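Local coordinates for protein (R)-S-adenosyl-L-methionine hydrolase (Thermus thermophilus, PDB 2CW5) that hydrolyses S-adenosyl-L-methionine to adenosine and L-methionine, working as a homotrimer without chlorinase or fluorinase activity, at residues C[83-88]-C[101-106]. Sequence-based numbering, arbitrary orientation.
Sequences LGRWTY and LLDPPR
A nearly straight backbone bond of 2.7 Å from R106 N to L83 O ties the two segments together beside G84 and P105, whose CA atoms lie 4.3 Å apart. The rest centres on one buried carboxylate, an instance of an aspartate side chain binding the peptide N-H groups of a turn. With CG anti to the backbone N (chi1 172°), D103 reaches into the bend: OD1 takes R85 N at 2.7 Å on its syn side, while OD2 receives W86 N at 3.0 Å from above the carboxylate plane and, on its anti lone pair, Y88 OH at 2.7 Å. The indole of W86 turns its CE3 edge to D103 CB, and its NE1 bonds to L59 O. R85, bent at chi3, lays one guanidinium face over D103 CB and turns NH1 and NH2 end-on to L102 O, in two bent bonds of 3.3 Å; one water bridges NH2 and L102 O, another links D103 OD1, weakly, to NH1. Without the carboxylate, as with an alanine here, R85 N, W86 N and Y88 OH would probably lose their shared acceptor. Within the N-terminal domain, this is a tight beta hairpin, closed by G84 N to W86 O, bound at its turn to the loop connecting helix 99-102 with strand 107-110.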
loop_
_atom_site.group_PDB
_atom_site.type_symbol
_atom_site.label_atom_id
_atom_site.label_comp_id
_atom_site.label_asym_id
_atom_site.label_seq_id
_atom_site.Cartn_x
_atom_site.Cartn_y
_atom_site.Cartn_z
ATOM N N LEU C 83 19.083 19.514 -9.664
ATOM C CA LEU C 83 19.103 20.331 -8.456
ATOM C C LEU C 83 18.492 21.721 -8.596
ATOM O O LEU C 83 18.870 22.493 -9.475
ATOM C CB LEU C 83 20.547 20.478 -7.973
ATOM C CG LEU C 83 21.415 19.214 -7.978
ATOM C CD1 LEU C 83 22.877 19.602 -7.778
ATOM C CD2 LEU C 83 20.957 18.256 -6.889
ATOM N N GLY C 84 17.547 22.022 -7.709
ATOM C CA GLY C 84 16.895 23.319 -7.683
ATOM C C GLY C 84 16.681 23.609 -6.208
ATOM O O GLY C 84 17.536 23.248 -5.394
ATOM N N ARG C 85 15.570 24.255 -5.856
ATOM C CA ARG C 85 15.272 24.528 -4.453
ATOM C C ARG C 85 15.071 23.164 -3.797
ATOM O O ARG C 85 15.318 22.983 -2.604
ATOM C CB ARG C 85 13.992 25.362 -4.299
ATOM C CG ARG C 85 14.062 26.749 -4.908
ATOM C CD ARG C 85 13.147 27.728 -4.174
ATOM N NE ARG C 85 11.733 27.366 -4.245
ATOM C CZ ARG C 85 10.975 27.494 -5.331
ATOM N NH1 ARG C 85 11.485 27.977 -6.457
ATOM N NH2 ARG C 85 9.697 27.144 -5.289
ATOM N N TRP C 86 14.590 22.216 -4.591
ATOM C CA TRP C 86 14.396 20.843 -4.134
ATOM C C TRP C 86 15.302 20.016 -5.038
ATOM O O TRP C 86 15.746 20.500 -6.077
ATOM C CB TRP C 86 12.940 20.399 -4.306
ATOM C CG TRP C 86 11.995 21.064 -3.345
ATOM C CD1 TRP C 86 11.802 20.747 -2.030
ATOM C CD2 TRP C 86 11.146 22.182 -3.616
ATOM N NE1 TRP C 86 10.883 21.602 -1.464
ATOM C CE2 TRP C 86 10.467 22.494 -2.416
ATOM C CE3 TRP C 86 10.894 22.956 -4.758
ATOM C CZ2 TRP C 86 9.549 23.549 -2.326
ATOM C CZ3 TRP C 86 9.982 24.005 -4.668
ATOM C CH2 TRP C 86 9.321 24.291 -3.457
ATOM N N THR C 87 15.588 18.786 -4.640
ATOM C CA THR C 87 16.452 17.921 -5.429
ATOM C C THR C 87 15.606 16.802 -6.011
ATOM O O THR C 87 14.727 16.262 -5.338
ATOM C CB THR C 87 17.581 17.359 -4.556
ATOM O OG1 THR C 87 18.403 18.450 -4.114
ATOM C CG2 THR C 87 18.439 16.355 -5.339
ATOM N N TYR C 88 15.866 16.460 -7.266
ATOM C CA TYR C 88 15.086 15.432 -7.941
ATOM C C TYR C 88 15.953 14.275 -8.397
ATOM O O TYR C 88 17.056 14.479 -8.897
ATOM C CB TYR C 88 14.374 16.052 -9.147
ATOM C CG TYR C 88 13.599 17.304 -8.798
ATOM C CD1 TYR C 88 12.317 17.225 -8.263
ATOM C CD2 TYR C 88 14.177 18.567 -8.945
ATOM C CE1 TYR C 88 11.625 18.374 -7.874
ATOM C CE2 TYR C 88 13.500 19.720 -8.559
ATOM C CZ TYR C 88 12.224 19.617 -8.021
ATOM O OH TYR C 88 11.561 20.750 -7.597
ATOM N N LEU C 101 8.197 23.518 -13.175
ATOM C CA LEU C 101 7.576 24.811 -13.454
ATOM C C LEU C 101 7.592 25.593 -12.145
ATOM O O LEU C 101 7.615 26.821 -12.137
ATOM C CB LEU C 101 6.126 24.650 -13.914
ATOM C CG LEU C 101 5.887 24.136 -15.332
ATOM C CD1 LEU C 101 4.389 23.961 -15.565
ATOM C CD2 LEU C 101 6.485 25.129 -16.340
ATOM N N LEU C 102 7.574 24.864 -11.035
ATOM C CA LEU C 102 7.592 25.481 -9.716
ATOM C C LEU C 102 9.037 25.693 -9.266
ATOM O O LEU C 102 9.327 26.607 -8.491
ATOM C CB LEU C 102 6.882 24.579 -8.702
ATOM C CG LEU C 102 5.438 24.152 -9.001
ATOM C CD1 LEU C 102 4.980 23.156 -7.944
ATOM C CD2 LEU C 102 4.522 25.365 -9.031
ATOM N N ASP C 103 9.932 24.853 -9.776
ATOM C CA ASP C 103 11.347 24.889 -9.406
ATOM C C ASP C 103 12.253 24.367 -10.528
ATOM O O ASP C 103 12.620 23.191 -10.556
ATOM C CB ASP C 103 11.532 24.059 -8.124
ATOM C CG ASP C 103 12.988 23.863 -7.742
ATOM O OD1 ASP C 103 13.775 24.825 -7.845
ATOM O OD2 ASP C 103 13.341 22.741 -7.316
ATOM N N PRO C 104 12.614 25.244 -11.480
ATOM C CA PRO C 104 13.478 24.903 -12.615
ATOM C C PRO C 104 14.875 24.547 -12.112
ATOM O O PRO C 104 15.520 25.350 -11.441
ATOM C CB PRO C 104 13.488 26.189 -13.445
ATOM C CG PRO C 104 12.187 26.830 -13.099
ATOM C CD PRO C 104 12.077 26.607 -11.622
ATOM N N PRO C 105 15.359 23.337 -12.424
ATOM C CA PRO C 105 16.693 22.950 -11.961
ATOM C C PRO C 105 17.817 23.809 -12.528
ATOM O O PRO C 105 17.732 24.315 -13.649
ATOM C CB PRO C 105 16.797 21.487 -12.389
ATOM C CG PRO C 105 15.942 21.429 -13.604
ATOM C CD PRO C 105 14.739 22.256 -13.210
ATOM N N ARG C 106 18.866 23.971 -11.731
ATOM C CA ARG C 106 20.029 24.756 -12.124
ATOM C C ARG C 106 21.130 23.823 -12.626
ATOM O O ARG C 106 21.911 24.189 -13.504
ATOM C CB ARG C 106 20.536 25.564 -10.928
ATOM C CG ARG C 106 19.532 26.572 -10.391
ATOM C CD ARG C 106 19.475 27.827 -11.252
ATOM N NE ARG C 106 20.702 28.612 -11.137
ATOM C CZ ARG C 106 20.916 29.772 -11.752
ATOM N NH1 ARG C 106 19.980 30.293 -12.538
ATOM N NH2 ARG C 106 22.065 30.412 -11.580
HETATM O O HOH W 1 7.241 27.732 -7.049
HETATM O O HOH W 2 13.769 27.487 -8.050
#